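Long-range contacts in pectinesterase (Aspergillus niger, PDB 5C1E), which hydrolyses the methyl esters of galacturonosyl units in pectin, releasing methanol, and probably contributes to the maceration and soft-rotting of plant tissue: residues Ser81-Gly86 and Gly115-Ala120; Gln232-Ser237 and Tyr259-Ala264; Asp238-Lys243 and Ser269-Glu274. One frame throughout, in Å; residues are numbered along the deposited sequence.

Contact 1: residues Ser81-Gly86 and Gly115-Ala120; sequences SSPDAG and GAQAVA
Ser-82 and Gln-117 carry the tight part of the contact. The backbone N of Ser-82 donates to Gln-117 O over 2.8 Å, with 159° at the hydrogen, and approaches tilted from the carbonyl plane. The same serine adds its hydroxyl: OG sits between the backbone N and the carbonyl carbon (chi1 60°), which brings it to 3.3 Å from Gln-117 CB. Beside this bond the small side chains pack closely. Ser-81 CB meets Ala-116 CB at 3.9 Å, while Ala-118, which follows Gln-117, brings its CB to Ser-81 CA, and Tyr-112 lies against both Ser-81 and Ala-118. Ser-81 is the N-cap of the short helix 82-85; its OG takes a weak capping bond from Asp-84 N at 3.5 Å, and Gly-86 leaves the helix with positive phi. The contact thus sets a one-turn helix, carried on an excursion between strands 74-78 and 94-96 of the parallel beta-helix, against the Gln-Ala-Val-Ala run that leads into strand 121-124. The run probably borders the substrate cleft, as in other pectinesterases, since the side chain of Gln-117 comes within about 7 Å of that of Asp-161, the predicted active-site residue. Packing is looser toward solvent. The exposed Pro-83 ring only grazes the other segment, its CD 4.2 Å from Ala-116 CB. The side chain of Gln-117 bends at chi2 (95°), so that OE1 passes 3.6 Å from Ser-82 OG while NE2 hydrogen-bonds a glycerol molecule, probably from the crystallisation liquor.

Contact 2: residues Gln232-Ser237 and Tyr259-Ala264; sequences QNSVLS and YNNSGA
Asn-233 and Asn-260 meet through their amides, which stand steeply to each other, 76° between the planes. Asn-260 ND2 donates to Asn-233 OD1 over 3.0 Å, an almost straight bond that lies in the carbonyl plane of Asn-233 and in the amide plane of Asn-260. The other end of the Asn-233 amide is held too, ND2 reaching Asp-201, and these two hydrogen bonds together restrict its rotation. Asn-261 is used differently. Its CG stands beside its own backbone N (chi1 -62°), which swings the amide across to the neighbouring backbone: OD1 receives Ser-234 N at 2.9 Å on a lone pair, and ND2 goes to Tyr-231 O. The side chain of Leu-236 passes it at a slant, CD1 4.0 Å from Asn-261 ND2. At the outer edge, Val-235 CG2 lies 3.7 Å from Ser-262 OG. Gln-232 and Tyr-259 face the same way with their CB atoms in contact, but the Gln-232 amide is engaged by Val-281 and Asp-201. Backbone bonds tie the rest: Asn-233 N to Tyr-259 O, Ser-262 N to Ser-234 O, and Leu-236 N to Ser-262 O at 2.9 Å. Asn-233 and Asn-260 both adopt left-handed helical backbone angles and bend the chain directly after a strand of the large parallel sheet (228-232 and 255-259), equivalent bends lying one over the other in successive coils, as is characteristic of a parallel beta-helix.

Contact 3: residues Asp238-Lys243 and Ser269-Glu274; sequences DIINPK and SDREYE
Hydrogen bonds between Arg-271 or Glu-272 and the backbone of Pro-242 and Lys-243 hold the two loops together. Arg-271 NH1 donates to Pro-242 O over 3.0 Å; the acceptor lies at the guanidinium edge, near its plane, whereas the nitrogen stands above the carbonyl plane of the proline. The arginine arrives there because its chain bends at chi2 (-75°), bringing the guanidinium back toward 238-243, although the side chain starts out away from it. Further along, Glu-272 N donates to Lys-243 O at 2.9 Å. Two waters extend this network: one accepts from Arg-271 NH1 and lies 2.9 Å from Ile-240 O, the other accepts from Asp-270 N and donates to Pro-242 O, which therefore receives both the arginine and a water. Within 238-243, Asn-241 OD1 accepts Lys-243 N at 2.9 Å, forming an Asx turn, and also Lys-243 NZ at 3.2 Å, the latter from above the amide plane.

Charge plays a smaller part across the interface. Lys-243 and Glu-272 run side by side in the same direction, but the contact is made by the lysine's aliphatic chain, Lys-243 CD lying 3.4 Å from Glu-272 OE2, while NZ and OE2 stay 5.9 Å apart. The salt bridge of Arg-271 NE goes to Glu-258, and NH2 is taken up by Gly-265 O, so each guanidinium nitrogen has a partner and its rotation is fixed.

Apolar packing is modest: Pro-242 CB touches Asp-270 CB at 4.0 Å, and the side chain of Ile-240 crosses that of Arg-271 at about a right angle, with CG2 against NH1 and NH2. Inward, Ile-240 rests on strands 204-207 and 217-220, while Glu-258 belongs to strand 255-259, the last of its parallel sheet; both loops run across the surface at this end of the beta-helix.

How the contacts relate
Contacts 2 and 3 are neighbours at one end of the beta-helix, with centres 12 Å apart, and their segments alternate along the chain: 238-243 directly follows 232-237, and 269-274 lies shortly after 259-264. They also touch, Ala-264 CB packing 3.8 Å from Asp-238 CB and Leu-236 CD1 4.2 Å from Arg-271 NH2. Contact 1 comes earlier in sequence and is well separated, its centre 32 Å from that of contact 2 and 30 Å from that of contact 3. It alone of the three lies near Asp-161, the predicted active-site residue; contacts 2 and 3 lie away from that site, although a glycerol molecule also lies beside Gly-263 of contact 2.

Contact 1: residues Ser81-Gly86 and Gly115-Ala120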
ATOM      1  N   SER A  81      -1.205 -10.958 -15.077  1.00 19.73           N
ATOM      2  CA  SER A  81       0.204 -10.784 -14.686  1.00 19.78           C
ATOM      3  C   SER A  81       0.875  -9.701 -15.537  1.00 20.64           C
ATOM      4  O   SER A  81       0.364  -9.330 -16.601  1.00 19.95           O
ATOM      5  CB  SER A  81       0.935 -12.114 -14.841  1.00 20.39           C
ATOM      6  OG  SER A  81       1.027 -12.461 -16.212  1.00 20.57           O
ATOM      7  N   SER A  82       2.023  -9.197 -15.088  1.00 21.60           N
ATOM      8  CA  SER A  82       2.703  -8.151 -15.852  1.00 23.60           C
ATOM      9  C   SER A  82       3.221  -8.640 -17.219  1.00 24.44           C
ATOM     10  O   SER A  82       3.153  -7.885 -18.188  1.00 24.79           O
ATOM     11  CB  SER A  82       3.819  -7.471 -15.045  1.00 24.68           C
ATOM     12  OG  SER A  82       4.810  -8.378 -14.638  1.00 28.01           O
ATOM     13  N   PRO A  83       3.713  -9.895 -17.316  1.00 25.64           N
ATOM     14  CA  PRO A  83       4.105 -10.364 -18.644  1.00 26.45           C
ATOM     15  C   PRO A  83       2.944 -10.398 -19.647  1.00 27.14           C
ATOM     16  O   PRO A  83       3.110 -10.006 -20.812  1.00 26.48           O
ATOM     17  CB  PRO A  83       4.627 -11.783 -18.371  1.00 27.35           C
ATOM     18  CG  PRO A  83       5.090 -11.744 -16.951  1.00 26.73           C
ATOM     19  CD  PRO A  83       4.068 -10.877 -16.277  1.00 26.26           C
ATOM     20  N   ASP A  84       1.775 -10.846 -19.201  1.00 27.10           N
ATOM     21  CA  ASP A  84       0.596 -10.871 -20.063  1.00 27.22           C
ATOM     22  C   ASP A  84       0.062  -9.475 -20.345  1.00 26.88           C
ATOM     23  O   ASP A  84      -0.334  -9.196 -21.460  1.00 26.98           O
ATOM     24  CB  ASP A  84      -0.498 -11.762 -19.483  1.00 29.36           C
ATOM     25  CG  ASP A  84      -0.098 -13.227 -19.442  1.00 32.95           C
ATOM     26  OD1 ASP A  84       0.730 -13.657 -20.281  1.00 34.91           O
ATOM     27  OD2 ASP A  84      -0.612 -13.963 -18.568  1.00 37.42           O
ATOM     28  N   ALA A  85       0.066  -8.589 -19.355  1.00 25.27           N
ATOM     29  CA  ALA A  85      -0.435  -7.224 -19.551  1.00 24.56           C
ATOM     30  C   ALA A  85       0.526  -6.326 -20.327  1.00 24.27           C
ATOM     31  O   ALA A  85       0.104  -5.358 -20.949  1.00 23.82           O
ATOM     32  CB  ALA A  85      -0.761  -6.582 -18.210  1.00 24.47           C
ATOM     33  N   GLY A  86       1.817  -6.623 -20.265  1.00 24.32           N
ATOM     34  CA  GLY A  86       2.824  -5.826 -20.968  1.00 24.96           C
ATOM     35  C   GLY A  86       3.651  -4.896 -20.096  1.00 23.88           C
ATOM     36  O   GLY A  86       4.684  -4.419 -20.537  1.00 24.30           O
ATOM     37  N   GLY A 115       3.507 -16.893  -9.148  1.00 20.50           N
ATOM     38  CA  GLY A 115       4.125 -17.348 -10.379  1.00 21.09           C
ATOM     39  C   GLY A 115       4.641 -16.238 -11.281  1.00 19.79           C
ATOM     40  O   GLY A 115       5.459 -16.498 -12.154  1.00 19.92           O
ATOM     41  N   ALA A 116       4.145 -15.020 -11.080  1.00 18.49           N
ATOM     42  CA  ALA A 116       4.576 -13.844 -11.830  1.00 17.79           C
ATOM     43  C   ALA A 116       4.105 -12.590 -11.121  1.00 18.04           C
ATOM     44  O   ALA A 116       3.229 -12.653 -10.272  1.00 17.86           O
ATOM     45  CB  ALA A 116       4.016 -13.860 -13.252  1.00 17.94           C
ATOM     46  N   GLN A 117       4.681 -11.457 -11.506  1.00 17.42           N
ATOM     47  CA  GLN A 117       4.314 -10.183 -10.936  1.00 18.35           C
ATOM     48  C   GLN A 117       2.881  -9.869 -11.332  1.00 17.30           C
ATOM     49  O   GLN A 117       2.519 -10.055 -12.473  1.00 16.40           O
ATOM     50  CB  GLN A 117       5.229  -9.072 -11.447  1.00 19.88           C
ATOM     51  CG  GLN A 117       6.699  -9.329 -11.175  1.00 21.18           C
ATOM     52  CD  GLN A 117       7.397  -9.976 -12.354  1.00 23.77           C
ATOM     53  OE1 GLN A 117       6.869 -10.902 -12.998  1.00 25.54           O
ATOM     54  NE2 GLN A 117       8.603  -9.514 -12.631  1.00 26.04           N
ATOM     55  N   ALA A 118       2.080  -9.411 -10.377  1.00 16.49           N
ATOM     56  CA  ALA A 118       0.691  -9.080 -10.640  1.00 16.28           C
ATOM     57  C   ALA A 118       0.228  -8.038  -9.637  1.00 16.48           C
ATOM     58  O   ALA A 118      -0.041  -8.346  -8.483  1.00 16.36           O
ATOM     59  CB  ALA A 118      -0.183 -10.322 -10.580  1.00 16.45           C
ATOM     60  N   VAL A 119       0.163  -6.796 -10.087  1.00 15.95           N
ATOM     61  CA  VAL A 119      -0.075  -5.674  -9.193  1.00 15.34           C
ATOM     62  C   VAL A 119      -1.549  -5.536  -8.817  1.00 15.52           C
ATOM     63  O   VAL A 119      -2.425  -5.634  -9.664  1.00 14.64           O
ATOM     64  CB  VAL A 119       0.450  -4.375  -9.820  1.00 15.63           C
ATOM     65  CG1 VAL A 119       0.150  -3.149  -8.970  1.00 15.33           C
ATOM     66  CG2 VAL A 119       1.956  -4.493 -10.021  1.00 15.48           C
ATOM     67  N   ALA A 120      -1.800  -5.319  -7.524  1.00 14.45           N
ATOM     68  CA  ALA A 120      -3.153  -5.006  -7.054  1.00 14.56           C
ATOM     69  C   ALA A 120      -3.429  -3.521  -7.243  1.00 14.13           C
ATOM     70  O   ALA A 120      -4.348  -3.159  -7.957  1.00 14.19           O
ATOM     71  CB  ALA A 120      -3.338  -5.413  -5.611  1.00 14.26           C
TER

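Contact 2: residues Gln232-Ser237 and Tyr259-Ala264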
ATOM      1  N   GLN A 232       9.768   0.871  12.399  1.00 17.82           N
ATOM      2  CA  GLN A 232       9.862   1.505  13.712  1.00 17.99           C
ATOM      3  C   GLN A 232       8.589   1.317  14.528  1.00 17.77           C
ATOM      4  O   GLN A 232       7.469   1.308  13.982  1.00 16.99           O
ATOM      5  CB  GLN A 232      10.180   3.003  13.560  1.00 18.21           C
ATOM      6  CG  GLN A 232       9.228   3.763  12.670  1.00 18.18           C
ATOM      7  CD  GLN A 232       9.629   5.219  12.475  1.00 18.32           C
ATOM      8  OE1 GLN A 232      10.801   5.536  12.369  1.00 18.83           O
ATOM      9  NE2 GLN A 232       8.655   6.090  12.367  1.00 18.95           N
ATOM     10  N   ASN A 233       8.753   1.184  15.844  1.00 18.59           N
ATOM     11  CA  ASN A 233       7.609   1.084  16.743  1.00 19.03           C
ATOM     12  C   ASN A 233       6.603   0.003  16.328  1.00 18.85           C
ATOM     13  O   ASN A 233       5.399   0.156  16.561  1.00 18.20           O
ATOM     14  CB  ASN A 233       6.889   2.434  16.829  1.00 20.02           C
ATOM     15  CG  ASN A 233       7.808   3.572  17.212  1.00 21.44           C
ATOM     16  OD1 ASN A 233       8.565   3.467  18.168  1.00 21.52           O
ATOM     17  ND2 ASN A 233       7.726   4.685  16.476  1.00 22.98           N
ATOM     18  N   SER A 234       7.096  -1.080  15.722  1.00 17.51           N
ATOM     19  CA  SER A 234       6.242  -2.087  15.125  1.00 18.13           C
ATOM     20  C   SER A 234       6.425  -3.452  15.749  1.00 17.88           C
ATOM     21  O   SER A 234       7.442  -3.727  16.407  1.00 18.90           O
ATOM     22  CB  SER A 234       6.524  -2.206  13.622  1.00 18.11           C
ATOM     23  OG  SER A 234       6.169  -1.033  12.940  1.00 17.60           O
ATOM     24  N   VAL A 235       5.425  -4.300  15.538  1.00 17.40           N
ATOM     25  CA  VAL A 235       5.457  -5.687  15.961  1.00 17.69           C
ATOM     26  C   VAL A 235       5.856  -6.590  14.797  1.00 17.53           C
ATOM     27  O   VAL A 235       5.197  -6.602  13.750  1.00 17.96           O
ATOM     28  CB  VAL A 235       4.111  -6.151  16.542  1.00 18.67           C
ATOM     29  CG1 VAL A 235       4.249  -7.559  17.116  1.00 19.82           C
ATOM     30  CG2 VAL A 235       3.650  -5.201  17.640  1.00 19.65           C
ATOM     31  N   LEU A 236       6.931  -7.342  14.995  1.00 17.26           N
ATOM     32  CA  LEU A 236       7.463  -8.259  13.988  1.00 18.35           C
ATOM     33  C   LEU A 236       7.339  -9.678  14.509  1.00 19.14           C
ATOM     34  O   LEU A 236       7.958 -10.020  15.537  1.00 19.81           O
ATOM     35  CB  LEU A 236       8.924  -7.952  13.726  1.00 18.50           C
ATOM     36  CG  LEU A 236       9.261  -6.531  13.248  1.00 18.78           C
ATOM     37  CD1 LEU A 236      10.771  -6.443  13.144  1.00 19.36           C
ATOM     38  CD2 LEU A 236       8.592  -6.227  11.918  1.00 19.01           C
ATOM     39  N   SER A 237       6.545 -10.502  13.826  1.00 18.56           N
ATOM     40  CA  SER A 237       6.358 -11.881  14.265  1.00 19.50           C
ATOM     41  C   SER A 237       7.580 -12.740  13.920  1.00 20.61           C
ATOM     42  O   SER A 237       8.519 -12.275  13.258  1.00 18.86           O
ATOM     43  CB  SER A 237       5.092 -12.479  13.653  1.00 19.35           C
ATOM     44  OG  SER A 237       5.322 -12.966  12.347  1.00 18.53           O
ATOM     45  N   TYR A 259      13.901   0.606  14.589  1.00 20.82           N
ATOM     46  CA  TYR A 259      13.894   1.406  15.809  1.00 22.27           C
ATOM     47  C   TYR A 259      12.707   1.046  16.688  1.00 22.05           C
ATOM     48  O   TYR A 259      11.560   1.255  16.300  1.00 20.81           O
ATOM     49  CB  TYR A 259      13.867   2.910  15.511  1.00 24.11           C
ATOM     50  CG  TYR A 259      13.970   3.716  16.787  1.00 27.31           C
ATOM     51  CD1 TYR A 259      15.209   3.944  17.384  1.00 29.70           C
ATOM     52  CD2 TYR A 259      12.832   4.195  17.429  1.00 29.75           C
ATOM     53  CE1 TYR A 259      15.315   4.644  18.572  1.00 32.44           C
ATOM     54  CE2 TYR A 259      12.928   4.896  18.620  1.00 32.40           C
ATOM     55  CZ  TYR A 259      14.177   5.115  19.185  1.00 33.83           C
ATOM     56  OH  TYR A 259      14.300   5.816  20.363  1.00 37.13           O
ATOM     57  N   ASN A 260      13.000   0.522  17.878  1.00 22.30           N
ATOM     58  CA  ASN A 260      11.976   0.254  18.891  1.00 22.07           C
ATOM     59  C   ASN A 260      10.874  -0.708  18.418  1.00 21.43           C
ATOM     60  O   ASN A 260       9.693  -0.465  18.650  1.00 21.84           O
ATOM     61  CB  ASN A 260      11.343   1.577  19.378  1.00 23.55           C
ATOM     62  CG  ASN A 260      10.488   1.384  20.625  1.00 25.61           C
ATOM     63  OD1 ASN A 260      10.879   0.658  21.536  1.00 25.89           O
ATOM     64  ND2 ASN A 260       9.296   1.982  20.640  1.00 27.46           N
ATOM     65  N   ASN A 261      11.261  -1.806  17.769  1.00 20.20           N
ATOM     66  CA  ASN A 261      10.304  -2.840  17.411  1.00 19.82           C
ATOM     67  C   ASN A 261      10.215  -3.895  18.513  1.00 20.60           C
ATOM     68  O   ASN A 261      11.127  -4.030  19.349  1.00 21.57           O
ATOM     69  CB  ASN A 261      10.700  -3.510  16.094  1.00 18.73           C
ATOM     70  CG  ASN A 261      10.711  -2.538  14.929  1.00 18.49           C
ATOM     71  OD1 ASN A 261       9.828  -1.685  14.803  1.00 17.77           O
ATOM     72  ND2 ASN A 261      11.706  -2.667  14.070  1.00 17.50           N
ATOM     73  N   SER A 262       9.127  -4.645  18.487  1.00 19.83           N
ATOM     74  CA  SER A 262       8.909  -5.737  19.421  1.00 21.13           C
ATOM     75  C   SER A 262       8.481  -7.007  18.687  1.00 21.40           C
ATOM     76  O   SER A 262       8.358  -7.014  17.470  1.00 19.81           O
ATOM     77  CB  SER A 262       7.856  -5.315  20.436  1.00 21.86           C
ATOM     78  OG  SER A 262       6.563  -5.232  19.849  1.00 21.47           O
ATOM     79  N   GLY A 263       8.270  -8.086  19.442  1.00 21.80           N
ATOM     80  CA  GLY A 263       7.821  -9.357  18.874  1.00 22.02           C
ATOM     81  C   GLY A 263       8.937 -10.354  18.635  1.00 22.07           C
ATOM     82  O   GLY A 263      10.121 -10.025  18.680  1.00 21.12           O
ATOM     83  N   ALA A 264       8.543 -11.583  18.343  1.00 21.98           N
ATOM     84  CA  ALA A 264       9.484 -12.675  18.200  1.00 22.24           C
ATOM     85  C   ALA A 264      10.487 -12.443  17.076  1.00 21.98           C
ATOM     86  O   ALA A 264      11.594 -12.955  17.142  1.00 20.83           O
ATOM     87  CB  ALA A 264       8.739 -13.987  17.997  1.00 23.22           C
TER
HETATM   88  O   HOH W   1       6.050  -2.849  19.360  1.00 35.94           O

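Contact 3: residues Asp238-Lys243 and Ser269-Glu274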
ATOM      1  N   ASP A 238       7.536 -14.006  14.328  1.00 21.14           N
ATOM      2  CA  ASP A 238       8.642 -14.930  14.062  1.00 21.98           C
ATOM      3  C   ASP A 238       8.847 -15.279  12.589  1.00 21.52           C
ATOM      4  O   ASP A 238       9.746 -16.042  12.267  1.00 20.63           O
ATOM      5  CB  ASP A 238       8.503 -16.217  14.893  1.00 24.54           C
ATOM      6  CG  ASP A 238       7.391 -17.142  14.402  1.00 25.74           C
ATOM      7  OD1 ASP A 238       6.626 -16.797  13.473  1.00 26.19           O
ATOM      8  OD2 ASP A 238       7.281 -18.245  14.974  1.00 30.29           O
ATOM      9  N   ILE A 239       8.039 -14.725  11.685  1.00 20.48           N
ATOM     10  CA  ILE A 239       8.331 -14.879  10.252  1.00 19.88           C
ATOM     11  C   ILE A 239       9.637 -14.221   9.806  1.00 18.81           C
ATOM     12  O   ILE A 239      10.219 -14.639   8.806  1.00 17.61           O
ATOM     13  CB  ILE A 239       7.180 -14.392   9.336  1.00 20.01           C
ATOM     14  CG1 ILE A 239       6.916 -12.878   9.478  1.00 19.80           C
ATOM     15  CG2 ILE A 239       5.922 -15.209   9.618  1.00 20.00           C
ATOM     16  CD1 ILE A 239       5.956 -12.336   8.439  1.00 20.18           C
ATOM     17  N   ILE A 240      10.097 -13.205  10.530  1.00 18.33           N
ATOM     18  CA  ILE A 240      11.286 -12.454  10.093  1.00 18.19           C
ATOM     19  C   ILE A 240      12.575 -13.247  10.297  1.00 19.12           C
ATOM     20  O   ILE A 240      12.935 -13.622  11.421  1.00 19.65           O
ATOM     21  CB  ILE A 240      11.375 -11.066  10.765  1.00 18.18           C
ATOM     22  CG1 ILE A 240      10.114 -10.242  10.457  1.00 18.42           C
ATOM     23  CG2 ILE A 240      12.635 -10.330  10.314  1.00 18.19           C
ATOM     24  CD1 ILE A 240       9.814 -10.074   8.980  1.00 18.29           C
ATOM     25  N   ASN A 241      13.270 -13.499   9.197  1.00 19.15           N
ATOM     26  CA  ASN A 241      14.555 -14.164   9.237  1.00 19.90           C
ATOM     27  C   ASN A 241      15.532 -13.367  10.114  1.00 19.82           C
ATOM     28  O   ASN A 241      15.532 -12.150  10.086  1.00 19.70           O
ATOM     29  CB  ASN A 241      15.085 -14.311   7.814  1.00 20.35           C
ATOM     30  CG  ASN A 241      16.373 -15.091   7.756  1.00 20.94           C
ATOM     31  OD1 ASN A 241      17.438 -14.558   8.043  1.00 20.36           O
ATOM     32  ND2 ASN A 241      16.276 -16.376   7.424  1.00 22.89           N
ATOM     33  N   PRO A 242      16.369 -14.050  10.906  1.00 20.78           N
ATOM     34  CA  PRO A 242      17.319 -13.322  11.758  1.00 20.63           C
ATOM     35  C   PRO A 242      18.210 -12.291  11.051  1.00 19.73           C
ATOM     36  O   PRO A 242      18.542 -11.280  11.649  1.00 18.38           O
ATOM     37  CB  PRO A 242      18.169 -14.435  12.358  1.00 21.16           C
ATOM     38  CG  PRO A 242      17.252 -15.603  12.432  1.00 21.95           C
ATOM     39  CD  PRO A 242      16.249 -15.463  11.314  1.00 21.50           C
ATOM     40  N   LYS A 243      18.586 -12.544   9.801  1.00 20.01           N
ATOM     41  CA  LYS A 243      19.366 -11.563   9.025  1.00 20.18           C
ATOM     42  C   LYS A 243      18.579 -10.273   8.712  1.00 18.69           C
ATOM     43  O   LYS A 243      19.177  -9.234   8.409  1.00 17.61           O
ATOM     44  CB  LYS A 243      19.925 -12.199   7.757  1.00 23.60           C
ATOM     45  CG  LYS A 243      20.826 -13.400   8.026  1.00 26.85           C
ATOM     46  CD  LYS A 243      21.502 -13.943   6.776  1.00 30.44           C
ATOM     47  CE  LYS A 243      20.527 -14.385   5.682  1.00 34.62           C
ATOM     48  NZ  LYS A 243      19.680 -15.552   6.053  1.00 38.63           N
ATOM     49  N   SER A 269      20.303  -8.933  16.819  1.00 25.63           N
ATOM     50  CA  SER A 269      21.711  -9.332  17.027  1.00 27.37           C
ATOM     51  C   SER A 269      22.345 -10.079  15.839  1.00 26.19           C
ATOM     52  O   SER A 269      23.566 -10.114  15.723  1.00 25.81           O
ATOM     53  CB  SER A 269      21.857 -10.172  18.314  1.00 29.37           C
ATOM     54  OG  SER A 269      21.308 -11.465  18.128  1.00 31.69           O
ATOM     55  N   ASP A 270      21.535 -10.675  14.960  1.00 24.57           N
ATOM     56  CA  ASP A 270      22.068 -11.377  13.790  1.00 24.35           C
ATOM     57  C   ASP A 270      21.770 -10.638  12.476  1.00 22.10           C
ATOM     58  O   ASP A 270      21.912 -11.207  11.414  1.00 20.05           O
ATOM     59  CB  ASP A 270      21.510 -12.798  13.697  1.00 27.49           C
ATOM     60  CG  ASP A 270      22.090 -13.738  14.749  1.00 31.21           C
ATOM     61  OD1 ASP A 270      23.171 -13.450  15.298  1.00 35.23           O
ATOM     62  OD2 ASP A 270      21.464 -14.781  15.011  1.00 35.11           O
ATOM     63  N   ARG A 271      21.373  -9.377  12.561  1.00 19.87           N
ATOM     64  CA  ARG A 271      20.991  -8.621  11.350  1.00 20.18           C
ATOM     65  C   ARG A 271      22.159  -8.389  10.412  1.00 19.70           C
ATOM     66  O   ARG A 271      23.316  -8.353  10.830  1.00 18.80           O
ATOM     67  CB  ARG A 271      20.387  -7.271  11.723  1.00 19.39           C
ATOM     68  CG  ARG A 271      19.052  -7.390  12.436  1.00 19.32           C
ATOM     69  CD  ARG A 271      17.931  -7.764  11.463  1.00 19.66           C
ATOM     70  NE  ARG A 271      16.610  -7.564  12.065  1.00 19.72           N
ATOM     71  CZ  ARG A 271      15.761  -8.524  12.458  1.00 20.19           C
ATOM     72  NH1 ARG A 271      16.038  -9.818  12.328  1.00 20.34           N
ATOM     73  NH2 ARG A 271      14.601  -8.170  12.993  1.00 21.25           N
ATOM     74  N   GLU A 272      21.819  -8.234   9.139  1.00 19.74           N
ATOM     75  CA  GLU A 272      22.746  -7.841   8.095  1.00 20.56           C
ATOM     76  C   GLU A 272      22.155  -6.659   7.339  1.00 18.58           C
ATOM     77  O   GLU A 272      20.938  -6.454   7.344  1.00 18.58           O
ATOM     78  CB  GLU A 272      23.009  -8.998   7.113  1.00 22.84           C
ATOM     79  CG  GLU A 272      23.726 -10.199   7.716  1.00 26.63           C
ATOM     80  CD  GLU A 272      23.973 -11.324   6.709  1.00 30.91           C
ATOM     81  OE1 GLU A 272      23.622 -11.178   5.507  1.00 32.99           O
ATOM     82  OE2 GLU A 272      24.520 -12.372   7.127  1.00 35.19           O
ATOM     83  N   TYR A 273      23.036  -5.861   6.727  1.00 18.39           N
ATOM     84  CA  TYR A 273      22.654  -4.774   5.813  1.00 17.82           C
ATOM     85  C   TYR A 273      21.997  -3.565   6.497  1.00 18.46           C
ATOM     86  O   TYR A 273      21.379  -2.732   5.831  1.00 19.06           O
ATOM     87  CB  TYR A 273      21.752  -5.295   4.674  1.00 18.14           C
ATOM     88  CG  TYR A 273      22.340  -6.463   3.923  1.00 19.05           C
ATOM     89  CD1 TYR A 273      23.406  -6.283   3.050  1.00 19.73           C
ATOM     90  CD2 TYR A 273      21.830  -7.748   4.081  1.00 20.21           C
ATOM     91  CE1 TYR A 273      23.954  -7.356   2.363  1.00 21.11           C
ATOM     92  CE2 TYR A 273      22.378  -8.824   3.398  1.00 20.21           C
ATOM     93  CZ  TYR A 273      23.440  -8.613   2.551  1.00 20.89           C
ATOM     94  OH  TYR A 273      23.996  -9.664   1.885  1.00 23.35           O
ATOM     95  N   GLU A 274      22.121  -3.449   7.814  1.00 17.38           N
ATOM     96  CA  GLU A 274      21.473  -2.341   8.511  1.00 17.81           C
ATOM     97  C   GLU A 274      22.398  -1.165   8.797  1.00 17.75           C
ATOM     98  O   GLU A 274      23.633  -1.283   8.751  1.00 17.96           O
ATOM     99  CB  GLU A 274      20.844  -2.804   9.813  1.00 18.21           C
ATOM    100  CG  GLU A 274      19.688  -3.740   9.619  1.00 18.56           C
ATOM    101  CD  GLU A 274      18.821  -3.863  10.859  1.00 19.13           C
ATOM    102  OE1 GLU A 274      19.376  -3.886  11.998  1.00 18.68           O
ATOM    103  OE2 GLU A 274      17.584  -3.942  10.666  1.00 17.31           O
TER
HETATM  104  O   HOH W   2      14.468 -12.067  13.306  1.00 21.72           O
HETATM  105  O   HOH W   3      18.745 -11.018  14.419  1.00 21.90           O